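Lipoprotein (Streptococcus pneumoniae serotype 4, PDB 6JF1) binds L-methionine as the substrate-binding lipoprotein of an ABC importer, probably handing it on to the membrane part of the transporter. Local coordinates at residues L88-K93 and D140-S145; I110-G115 and T124-I129; E134-N139 and A190-S195; Y149-A154 and A198-N203. All coordinates share one frame; numbering follows the deposited sequence.

Contact 1 stands apart: it joins helix 85-95 to the start of helix 141-153 across the methionine cleft, is only partly buried, and brings pocket and zinc ligands together beside a slight touch. The other three each have a strand of one sheet. Contact 4 is buried, where the end of helix 141-153 meets strand 198-201, and contact 2 is a buried hydrocarbon cluster under the neighbouring strand 111-117. Contact 3, partly buried, lies on the sheet face turned from that helix, where serine and alanine make most of the touch. Backbone bonds tie strand 198-201 to strands 134-138 and 111-117. Contacts 1 and 4 share methionine; contacts 1 and 3 share a zinc ion.

Contact 1: residues L88-K93 and D140-S145; sequences LNNWNK and DATNES. With ZN (zinc ion), chain H; ZN (zinc ion), chain G; MET (methionine), chain B.
Asn90 and Thr142 carry the touch between these two helices, and what meets is carbon: Asn90 CB lies 3.6 Å from Thr142 CG2, the two side chains running antiparallel alongside one another. With its CG anti to the backbone N (chi1 -179°), Asn90 reaches across so that its ND2 comes within 4.1 Å of Ala141 CB.

Side-chain bonds of the segments themselves stay within 140-145. Asp140 is the N-cap of helix 141-153; its OD2 takes a weak bond from Asn143 N, and a firmer one of 2.9 Å from Asn143 ND2. That second donor arrives on the syn side, 17° out of the carboxylate plane. Asn143 OD1 is engaged by His84 NE2 and Asn202 ND2, so its amide is fixed at both ends beside the bound methionine, whose SD lies 3.5 Å from Asn143 ND2.

Metal binding comes third. Glu144, extended beyond CG, spreads its carboxylate over two zinc ions, OE1 at 2.1 Å from one (chain G) and OE2 at 2.1 Å from the other (chain H); OE1 also leans on the chain H zinc at a long 2.7 Å. A water bridges the pair, and Glu183 serves both ions.

Helix 85-95 follows a strand of the seven-stranded sheet and helix 141-153 one of the second sheet, so the contact spans the two lobes of a substrate-binding protein. Directed bonds and metal ligation organise the 140-145 side. The segments touch through Asn90, Ala141 and Thr142 by van der Waals contact alone, though the Asn143-His84 bond also joins the lobes, consistent with a cleft that can open.

Contact 2: residues I110-G115 and T124-I129; sequences IRLYSG and TKVEDI
Leu112 points one methyl between Val126 and Ile129: its CD2 lies 4.4 Å from Val126 CG2 and equally 4.4 Å from Ile129 CD1. The leucine has CG anti to the backbone N (chi1 177°), which carries the branch well out from strand 111-117 before CD2 turns toward the loop. Val126 offers the methyl that stands beside its own backbone N. Ile129 reaches in with the end of its longer branch, whose chi2 of 147° falls some 30° short of full extension. The 3-10 turn at 126-128 brings the two together, since Ile129 N bonds Val126 O at 2.9 Å. Both contacts of the leucine are loose.

Further along the strand, Ser114 OG gives a short 2.6 Å bond to Gly115 O, in the carbonyl plane and on a lone pair, and is also bonded to Tyr123 N.

The contact thus lays the loop leading to strand 134-138 against the sheet's hydrophobic layer. Beside it, Leu112 also packs on Ala198 and Val200 of strand 198-201, on Leu150 and Leu151 of helix 141-153, and on Phe218 of strand 218-219.

Contact 3: residues E134-N139 and A190-S195; sequences EIAVPN and ARSLSS. With ZN (zinc ion), chain G.
Ser192 and Ala136 bury the most surface here, and they meet through one pair of atoms: Ser192 OG sits 3.5 Å from Ala136 CB. The hydroxyl lies between its own backbone N and carbonyl carbon (chi1 75°), a torsion that lets it face the strand while bonding to the carbonyl oxygen of Thr189 in its own loop. It therefore presses on the methyl as a satisfied polar atom. Both side chains also rest on Ala199 and Leu184 from the two flanking strands, and the short alanine side chain probably allows the close approach of the loop.

Strand 134-138 is the middle one of a parallel trio, with 180-184 along one edge and 198-201 along the other. Its residues alternate between two faces: Ala136 points to loop 190-195, whereas Ile135 and Val137 pack on Leu151 and Ala147 of helix 141-153. The helix follows directly on the strand, in the beta-alpha-beta manner of an alpha/beta sandwich lobe, and the loop with its helix-like backbone covers the opposite face of the sheet.

Glu134 and Ser195 add a lesser share. The extended glutamate side chain brings Glu134 OE1 to 4.3 Å from Ser195 O, a loose approach of two oxygens, and its OE2 is bonded to Thr182 OG1. Ser195 is held in its turn by a bond of 2.8 Å from its N to Ser192 O. At the far end of the strand Asn139 leaves the contact and binds the chain G zinc ion through its backbone O, at 2.3 Å, in a site completed by Glu144, Glu183 and two waters.

Contact 4: residues Y149-A154 and A198-N203; sequences YLLQSA and AAVVNN. With MET (methionine), chain B.
Val200 receives two leucines from the helix, all of it hydrocarbon. Leu150 puts CD2 over the valine's fork, 3.9 Å from Val200 CG2 and 4.1 Å from Val200 CG1, leucine and valine overlapping side by side with their ends pointing contrary ways. Leu151 comes in at a slant, its CD2 4.2 Å from Val200 CG2. Leu151 sets off to one side of the strand, and its torsions (chi1 -71°, then chi2 -167°) swing the tip back to it.

Hydrogen bonds finish the helix behind these leucines. Leu150 O accepts from Ala154 N at 2.9 Å and from Ser153 OG at 3.1 Å, both from the same face of the carbonyl.

The ligand is gripped where the strand ends. Asn202 ND2 donates to the methionine O at 3.0 Å, a nearly straight bond of 164°, and the methionine N donates to Asn203 OD1 at 2.8 Å. Asn203 ND2, on the other arm of that amide, is bonded to Tyr106 OH and Asp272 OD1, which probably helps hold OD1 toward the amino group.

Strand 198-201 leads from a buried base directly into the pocket residues Asn202 and Asn203. It runs between strand 134-138, its parallel neighbour, and the antiparallel strand 111-117, while helix 141-153 packs over their face with Leu151 also on Ile135 and Leu150 also on Phe218.

Contact 1: residues L88-K93 and D140-S145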
# COMPACT_ATOMS: atom_id res chain seq x y z
N LEU A 88 -10.00 -1.84 -0.83
CA LEU A 88 -11.18 -1.67 0.07
C LEU A 88 -12.44 -2.32 -0.53
O LEU A 88 -13.14 -3.10 0.15
CB LEU A 88 -11.47 -0.18 0.34
CG LEU A 88 -12.77 0.03 1.13
CD1 LEU A 88 -12.71 -0.70 2.49
CD2 LEU A 88 -13.06 1.52 1.34
N ASN A 89 -12.74 -1.94 -1.77
CA ASN A 89 -13.91 -2.49 -2.49
C ASN A 89 -13.84 -4.01 -2.48
O ASN A 89 -14.82 -4.67 -2.18
CB ASN A 89 -13.99 -1.93 -3.92
CG ASN A 89 -14.30 -0.44 -3.94
OD1 ASN A 89 -15.08 0.06 -3.13
ND2 ASN A 89 -13.69 0.30 -4.86
N ASN A 90 -12.69 -4.57 -2.78
CA ASN A 90 -12.57 -6.01 -2.82
C ASN A 90 -12.78 -6.63 -1.42
O ASN A 90 -13.44 -7.68 -1.28
CB ASN A 90 -11.23 -6.43 -3.43
CG ASN A 90 -11.09 -7.93 -3.51
OD1 ASN A 90 -11.65 -8.54 -4.42
ND2 ASN A 90 -10.39 -8.53 -2.56
N TRP A 91 -12.17 -6.03 -0.40
CA TRP A 91 -12.28 -6.52 0.97
C TRP A 91 -13.75 -6.49 1.43
O TRP A 91 -14.22 -7.40 2.09
CB TRP A 91 -11.40 -5.69 1.92
CG TRP A 91 -11.35 -6.30 3.29
CD1 TRP A 91 -10.45 -7.24 3.73
CD2 TRP A 91 -12.28 -6.10 4.37
NE1 TRP A 91 -10.72 -7.59 5.04
CE2 TRP A 91 -11.84 -6.91 5.45
CE3 TRP A 91 -13.38 -5.24 4.56
CZ2 TRP A 91 -12.51 -6.93 6.67
CZ3 TRP A 91 -14.05 -5.28 5.77
CH2 TRP A 91 -13.61 -6.11 6.81
N ASN A 92 -14.45 -5.39 1.15
CA ASN A 92 -15.85 -5.28 1.52
C ASN A 92 -16.62 -6.44 0.86
O ASN A 92 -17.36 -7.16 1.55
CB ASN A 92 -16.44 -3.94 1.08
CG ASN A 92 -16.25 -2.82 2.10
OD1 ASN A 92 -15.97 -3.09 3.27
ND2 ASN A 92 -16.35 -1.57 1.63
N LYS A 93 -16.41 -6.65 -0.44
CA LYS A 93 -17.20 -7.65 -1.20
C LYS A 93 -16.94 -9.04 -0.63
O LYS A 93 -17.89 -9.78 -0.35
CB LYS A 93 -16.90 -7.62 -2.70
CG LYS A 93 -17.59 -6.51 -3.48
CD LYS A 93 -17.25 -6.51 -4.97
N ASP A 140 -2.58 -10.86 -2.71
CA ASP A 140 -4.01 -10.46 -2.49
C ASP A 140 -4.60 -10.01 -3.83
O ASP A 140 -3.90 -9.42 -4.62
CB ASP A 140 -4.09 -9.38 -1.40
CG ASP A 140 -3.33 -8.14 -1.87
OD1 ASP A 140 -2.06 -8.20 -1.89
OD2 ASP A 140 -4.02 -7.15 -2.31
N ALA A 141 -5.89 -10.25 -4.09
CA ALA A 141 -6.46 -10.14 -5.44
C ALA A 141 -6.09 -8.81 -6.13
O ALA A 141 -5.73 -8.84 -7.31
CB ALA A 141 -7.96 -10.31 -5.40
N THR A 142 -6.17 -7.65 -5.44
CA THR A 142 -6.10 -6.38 -6.19
C THR A 142 -4.64 -6.03 -6.46
O THR A 142 -4.34 -5.53 -7.52
CB THR A 142 -6.88 -5.22 -5.54
OG1 THR A 142 -6.27 -4.95 -4.28
CG2 THR A 142 -8.36 -5.54 -5.42
N ASN A 143 -3.73 -6.32 -5.52
CA ASN A 143 -2.31 -6.00 -5.75
C ASN A 143 -1.66 -7.09 -6.62
O ASN A 143 -0.76 -6.81 -7.39
CB ASN A 143 -1.57 -5.75 -4.43
CG ASN A 143 -2.06 -4.46 -3.80
OD1 ASN A 143 -1.88 -3.38 -4.36
ND2 ASN A 143 -2.71 -4.58 -2.65
N GLU A 144 -2.14 -8.32 -6.52
CA GLU A 144 -1.72 -9.35 -7.48
C GLU A 144 -2.04 -8.93 -8.93
O GLU A 144 -1.18 -8.98 -9.83
CB GLU A 144 -2.43 -10.67 -7.15
CG GLU A 144 -1.99 -11.80 -8.05
CD GLU A 144 -2.70 -13.10 -7.68
OE1 GLU A 144 -3.12 -13.26 -6.53
OE2 GLU A 144 -2.86 -13.94 -8.57
N SER A 145 -3.30 -8.55 -9.14
CA SER A 145 -3.76 -8.07 -10.44
C SER A 145 -2.90 -6.89 -10.92
O SER A 145 -2.45 -6.84 -12.07
CB SER A 145 -5.23 -7.67 -10.37
OG SER A 145 -5.67 -7.25 -11.64
ZN ZN H . -3.15 -15.77 -7.63
ZN ZN G . -3.51 -14.57 -4.87
N MET B . -0.08 1.87 0.17
CA MET B . -0.37 0.67 -0.71
C MET B . -0.27 1.11 -2.17
O MET B . 0.27 0.36 -3.01
CB MET B . -1.78 0.13 -0.45
CG MET B . -2.00 -1.29 -1.00
SD MET B . -3.68 -1.88 -0.66
CE MET B . -3.53 -2.44 1.04
OXT MET B . -0.68 2.26 -2.49
O HOH W 1 -4.78 -15.74 -6.58
O HOH W 2 -5.26 -13.78 -5.46

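Contact 2: residues I110-G115 and T124-I129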
# COMPACT_ATOMS: atom_id res chain seq x y z
N ILE A 110 2.93 1.46 -8.13
CA ILE A 110 3.73 0.31 -7.67
C ILE A 110 4.91 0.10 -8.63
O ILE A 110 4.81 0.43 -9.83
CB ILE A 110 2.83 -0.95 -7.56
CG1 ILE A 110 3.42 -1.97 -6.59
CG2 ILE A 110 2.54 -1.54 -8.95
CD1 ILE A 110 2.41 -2.99 -6.13
N ARG A 111 6.00 -0.50 -8.15
CA ARG A 111 7.21 -0.60 -8.93
C ARG A 111 7.73 -2.04 -8.93
O ARG A 111 7.54 -2.80 -7.97
CB ARG A 111 8.30 0.35 -8.39
CG ARG A 111 8.11 1.79 -8.85
CD ARG A 111 8.69 2.79 -7.86
NE ARG A 111 8.72 4.08 -8.52
CZ ARG A 111 7.88 5.10 -8.31
NH1 ARG A 111 6.75 4.96 -7.61
NH2 ARG A 111 8.21 6.28 -8.80
N LEU A 112 8.42 -2.36 -10.02
CA LEU A 112 9.17 -3.57 -10.12
C LEU A 112 10.63 -3.28 -9.78
O LEU A 112 11.21 -2.30 -10.27
CB LEU A 112 9.03 -4.09 -11.56
CG LEU A 112 9.85 -5.35 -11.82
CD1 LEU A 112 9.12 -6.57 -11.25
CD2 LEU A 112 10.11 -5.49 -13.33
N TYR A 113 11.21 -4.14 -8.93
CA TYR A 113 12.58 -3.94 -8.41
C TYR A 113 13.45 -5.14 -8.83
O TYR A 113 12.96 -6.27 -8.88
CB TYR A 113 12.60 -3.85 -6.88
CG TYR A 113 11.94 -2.60 -6.36
CD1 TYR A 113 10.56 -2.57 -6.13
CD2 TYR A 113 12.66 -1.42 -6.16
CE1 TYR A 113 9.93 -1.41 -5.68
CE2 TYR A 113 12.03 -0.26 -5.71
CZ TYR A 113 10.66 -0.25 -5.47
OH TYR A 113 10.02 0.87 -5.01
N SER A 114 14.73 -4.86 -9.10
CA SER A 114 15.65 -5.92 -9.40
C SER A 114 15.92 -6.74 -8.14
O SER A 114 16.04 -6.18 -7.02
CB SER A 114 16.96 -5.39 -9.96
OG SER A 114 17.94 -6.42 -10.00
N GLY A 115 16.11 -8.04 -8.36
CA GLY A 115 16.73 -8.92 -7.35
C GLY A 115 18.13 -8.42 -7.02
O GLY A 115 18.71 -7.65 -7.79
N THR A 124 19.75 -3.85 -14.40
CA THR A 124 19.44 -2.47 -14.51
C THR A 124 18.44 -2.27 -15.66
O THR A 124 18.05 -1.15 -15.90
CB THR A 124 20.71 -1.62 -14.62
OG1 THR A 124 21.25 -1.88 -15.92
N LYS A 125 18.01 -3.32 -16.35
CA LYS A 125 16.90 -3.17 -17.34
C LYS A 125 16.02 -4.42 -17.33
O LYS A 125 16.49 -5.52 -17.01
CB LYS A 125 17.43 -2.87 -18.75
N VAL A 126 14.75 -4.24 -17.70
CA VAL A 126 13.76 -5.35 -17.76
C VAL A 126 14.25 -6.45 -18.70
O VAL A 126 14.16 -7.65 -18.39
CB VAL A 126 12.36 -4.85 -18.17
CG1 VAL A 126 11.40 -6.01 -18.42
CG2 VAL A 126 11.77 -3.91 -17.13
N GLU A 127 14.78 -6.02 -19.84
CA GLU A 127 15.25 -6.91 -20.93
C GLU A 127 16.32 -7.88 -20.42
O GLU A 127 16.48 -8.97 -20.96
CB GLU A 127 15.67 -6.06 -22.15
CG GLU A 127 17.07 -5.49 -22.06
N ASP A 128 16.99 -7.55 -19.32
CA ASP A 128 18.06 -8.40 -18.78
C ASP A 128 17.51 -9.48 -17.84
O ASP A 128 18.28 -10.38 -17.43
CB ASP A 128 19.14 -7.57 -18.08
CG ASP A 128 19.80 -6.51 -18.96
OD1 ASP A 128 19.43 -6.42 -20.16
OD2 ASP A 128 20.68 -5.80 -18.45
N ILE A 129 16.23 -9.42 -17.45
CA ILE A 129 15.73 -10.52 -16.61
C ILE A 129 15.97 -11.81 -17.41
O ILE A 129 15.68 -11.85 -18.60
CB ILE A 129 14.25 -10.32 -16.17
CG1 ILE A 129 14.09 -9.15 -15.20
CG2 ILE A 129 13.69 -11.60 -15.58
CD1 ILE A 129 12.77 -8.41 -15.33

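Contact 3: residues E134-N139 and A190-S195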
# COMPACT_ATOMS: atom_id res chain seq x y z
N GLU A 134 12.59 -15.88 -11.96
CA GLU A 134 11.47 -15.89 -11.04
C GLU A 134 11.17 -14.44 -10.62
O GLU A 134 12.09 -13.70 -10.25
CB GLU A 134 11.84 -16.72 -9.83
CG GLU A 134 10.85 -16.64 -8.71
CD GLU A 134 11.04 -17.74 -7.68
OE1 GLU A 134 12.21 -18.12 -7.45
OE2 GLU A 134 10.04 -18.22 -7.11
N ILE A 135 9.91 -14.06 -10.76
CA ILE A 135 9.41 -12.79 -10.30
C ILE A 135 8.36 -13.04 -9.21
O ILE A 135 7.40 -13.83 -9.39
CB ILE A 135 8.83 -12.00 -11.49
CG1 ILE A 135 9.88 -11.85 -12.59
CG2 ILE A 135 8.28 -10.65 -11.04
CD1 ILE A 135 9.49 -10.85 -13.63
N ALA A 136 8.55 -12.36 -8.07
CA ALA A 136 7.60 -12.37 -6.94
C ALA A 136 6.60 -11.22 -7.08
O ALA A 136 6.99 -10.11 -7.44
CB ALA A 136 8.36 -12.22 -5.64
N VAL A 137 5.34 -11.51 -6.79
CA VAL A 137 4.27 -10.51 -6.82
C VAL A 137 3.39 -10.69 -5.57
O VAL A 137 3.37 -11.76 -4.97
CB VAL A 137 3.42 -10.61 -8.11
CG1 VAL A 137 4.26 -10.37 -9.36
CG2 VAL A 137 2.64 -11.93 -8.20
N PRO A 138 2.67 -9.63 -5.14
CA PRO A 138 1.74 -9.79 -4.03
C PRO A 138 0.62 -10.81 -4.36
O PRO A 138 0.30 -11.05 -5.52
CB PRO A 138 1.13 -8.40 -3.80
CG PRO A 138 2.09 -7.44 -4.48
CD PRO A 138 2.67 -8.23 -5.63
N ASN A 139 0.02 -11.39 -3.34
CA ASN A 139 -0.90 -12.50 -3.57
C ASN A 139 -2.33 -12.08 -3.19
O ASN A 139 -3.22 -12.87 -3.29
CB ASN A 139 -0.46 -13.73 -2.77
CG ASN A 139 -0.54 -13.57 -1.26
OD1 ASN A 139 -0.93 -12.52 -0.75
ND2 ASN A 139 -0.15 -14.59 -0.50
N ALA A 190 9.37 -7.62 -0.92
CA ALA A 190 10.63 -6.90 -0.88
C ALA A 190 11.71 -7.76 -0.22
O ALA A 190 12.86 -7.70 -0.63
CB ALA A 190 10.48 -5.63 -0.11
N ARG A 191 11.34 -8.54 0.78
CA ARG A 191 12.31 -9.40 1.46
C ARG A 191 12.77 -10.53 0.52
O ARG A 191 13.83 -11.13 0.72
CB ARG A 191 11.69 -9.97 2.74
CG ARG A 191 11.61 -8.91 3.83
CD ARG A 191 11.17 -9.47 5.16
NE ARG A 191 11.22 -8.47 6.22
CZ ARG A 191 10.81 -8.75 7.46
NH1 ARG A 191 10.40 -9.99 7.72
NH2 ARG A 191 10.78 -7.83 8.42
N SER A 192 11.98 -10.83 -0.51
CA SER A 192 12.30 -11.98 -1.39
C SER A 192 13.40 -11.60 -2.38
O SER A 192 13.89 -12.46 -3.08
CB SER A 192 11.06 -12.46 -2.10
OG SER A 192 10.71 -11.56 -3.17
N LEU A 193 13.79 -10.33 -2.44
CA LEU A 193 14.64 -9.83 -3.52
C LEU A 193 16.08 -10.37 -3.43
O LEU A 193 16.83 -10.38 -4.40
CB LEU A 193 14.64 -8.30 -3.45
CG LEU A 193 13.41 -7.65 -4.09
CD1 LEU A 193 13.40 -6.17 -3.78
CD2 LEU A 193 13.40 -7.90 -5.59
N SER A 194 16.43 -10.84 -2.25
CA SER A 194 17.68 -11.49 -2.03
C SER A 194 17.71 -12.83 -2.77
O SER A 194 18.78 -13.36 -3.04
CB SER A 194 17.88 -11.68 -0.55
OG SER A 194 16.79 -12.41 -0.00
N SER A 195 16.56 -13.39 -3.13
CA SER A 195 16.62 -14.72 -3.76
C SER A 195 15.71 -14.87 -4.99
O SER A 195 15.37 -16.01 -5.37
CB SER A 195 16.37 -15.79 -2.73
OG SER A 195 14.98 -15.92 -2.48
ZN ZN G . -3.51 -14.57 -4.87
O HOH W 1 -4.78 -15.74 -6.58
O HOH W 2 -5.26 -13.78 -5.46

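Contact 4: residues Y149-A154 and A198-N203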
# COMPACT_ATOMS: atom_id res chain seq x y z
N TYR A 149 -0.73 -6.70 -14.39
CA TYR A 149 -0.84 -5.71 -15.45
C TYR A 149 0.48 -4.94 -15.62
O TYR A 149 0.82 -4.54 -16.74
CB TYR A 149 -2.01 -4.77 -15.19
CG TYR A 149 -3.35 -5.37 -15.54
CD1 TYR A 149 -3.73 -5.53 -16.87
CD2 TYR A 149 -4.26 -5.72 -14.55
CE1 TYR A 149 -4.98 -6.04 -17.21
CE2 TYR A 149 -5.50 -6.24 -14.87
CZ TYR A 149 -5.86 -6.41 -16.20
OH TYR A 149 -7.10 -6.88 -16.52
N LEU A 150 1.19 -4.70 -14.52
CA LEU A 150 2.50 -4.04 -14.54
C LEU A 150 3.51 -4.88 -15.34
O LEU A 150 4.28 -4.33 -16.15
CB LEU A 150 3.04 -3.87 -13.11
CG LEU A 150 4.33 -3.05 -13.04
CD1 LEU A 150 4.01 -1.57 -13.07
CD2 LEU A 150 5.17 -3.36 -11.82
N LEU A 151 3.52 -6.19 -15.09
CA LEU A 151 4.45 -7.05 -15.78
C LEU A 151 4.08 -7.04 -17.28
O LEU A 151 4.97 -7.06 -18.13
CB LEU A 151 4.40 -8.46 -15.20
CG LEU A 151 4.97 -8.67 -13.79
CD1 LEU A 151 5.11 -10.18 -13.52
CD2 LEU A 151 6.33 -7.97 -13.65
N GLN A 152 2.80 -6.94 -17.59
CA GLN A 152 2.39 -6.89 -18.98
C GLN A 152 2.84 -5.57 -19.61
O GLN A 152 3.46 -5.58 -20.65
CB GLN A 152 0.89 -7.11 -19.12
CG GLN A 152 0.41 -6.83 -20.54
CD GLN A 152 -1.04 -7.20 -20.74
OE1 GLN A 152 -1.35 -8.25 -21.33
NE2 GLN A 152 -1.93 -6.36 -20.23
N SER A 153 2.52 -4.44 -19.00
CA SER A 153 2.96 -3.16 -19.56
C SER A 153 4.51 -3.10 -19.66
O SER A 153 5.02 -2.43 -20.55
CB SER A 153 2.35 -2.00 -18.78
OG SER A 153 3.08 -1.80 -17.59
N ALA A 154 5.26 -3.83 -18.82
CA ALA A 154 6.75 -3.87 -18.93
C ALA A 154 7.21 -4.79 -20.08
O ALA A 154 8.41 -5.03 -20.26
CB ALA A 154 7.38 -4.30 -17.61
N ALA A 198 13.39 -10.57 -9.77
CA ALA A 198 12.70 -9.29 -9.64
C ALA A 198 11.47 -9.51 -8.74
O ALA A 198 11.07 -10.66 -8.55
CB ALA A 198 12.31 -8.72 -11.00
N ALA A 199 10.91 -8.42 -8.20
CA ALA A 199 9.67 -8.46 -7.33
C ALA A 199 8.86 -7.18 -7.54
O ALA A 199 9.44 -6.08 -7.69
CB ALA A 199 10.01 -8.62 -5.85
N VAL A 200 7.55 -7.32 -7.54
CA VAL A 200 6.68 -6.14 -7.45
C VAL A 200 6.42 -5.85 -5.97
O VAL A 200 6.03 -6.77 -5.19
CB VAL A 200 5.39 -6.30 -8.28
CG1 VAL A 200 4.47 -5.08 -8.17
CG2 VAL A 200 5.74 -6.59 -9.74
N VAL A 201 6.70 -4.59 -5.60
CA VAL A 201 6.69 -4.22 -4.19
C VAL A 201 5.87 -2.94 -3.95
O VAL A 201 6.20 -1.87 -4.49
CB VAL A 201 8.12 -4.02 -3.66
CG1 VAL A 201 8.05 -3.71 -2.17
CG2 VAL A 201 9.00 -5.24 -3.96
N ASN A 202 4.84 -3.06 -3.12
CA ASN A 202 4.05 -1.92 -2.62
C ASN A 202 4.93 -0.96 -1.79
O ASN A 202 5.81 -1.41 -1.03
CB ASN A 202 2.92 -2.39 -1.72
CG ASN A 202 1.86 -3.21 -2.45
OD1 ASN A 202 1.92 -4.44 -2.46
ND2 ASN A 202 0.86 -2.55 -3.01
N ASN A 203 4.63 0.33 -1.91
CA ASN A 203 5.39 1.43 -1.23
C ASN A 203 5.50 1.17 0.27
O ASN A 203 6.50 1.58 0.92
CB ASN A 203 4.71 2.80 -1.43
CG ASN A 203 3.40 2.94 -0.66
OD1 ASN A 203 2.54 2.06 -0.72
ND2 ASN A 203 3.25 4.02 0.09
N MET B . -0.08 1.87 0.17
CA MET B . -0.37 0.67 -0.71
C MET B . -0.27 1.11 -2.17
O MET B . 0.27 0.36 -3.01
CB MET B . -1.78 0.13 -0.45
CG MET B . -2.00 -1.29 -1.00
SD MET B . -3.68 -1.88 -0.66
CE MET B . -3.53 -2.44 1.04
OXT MET B . -0.68 2.26 -2.49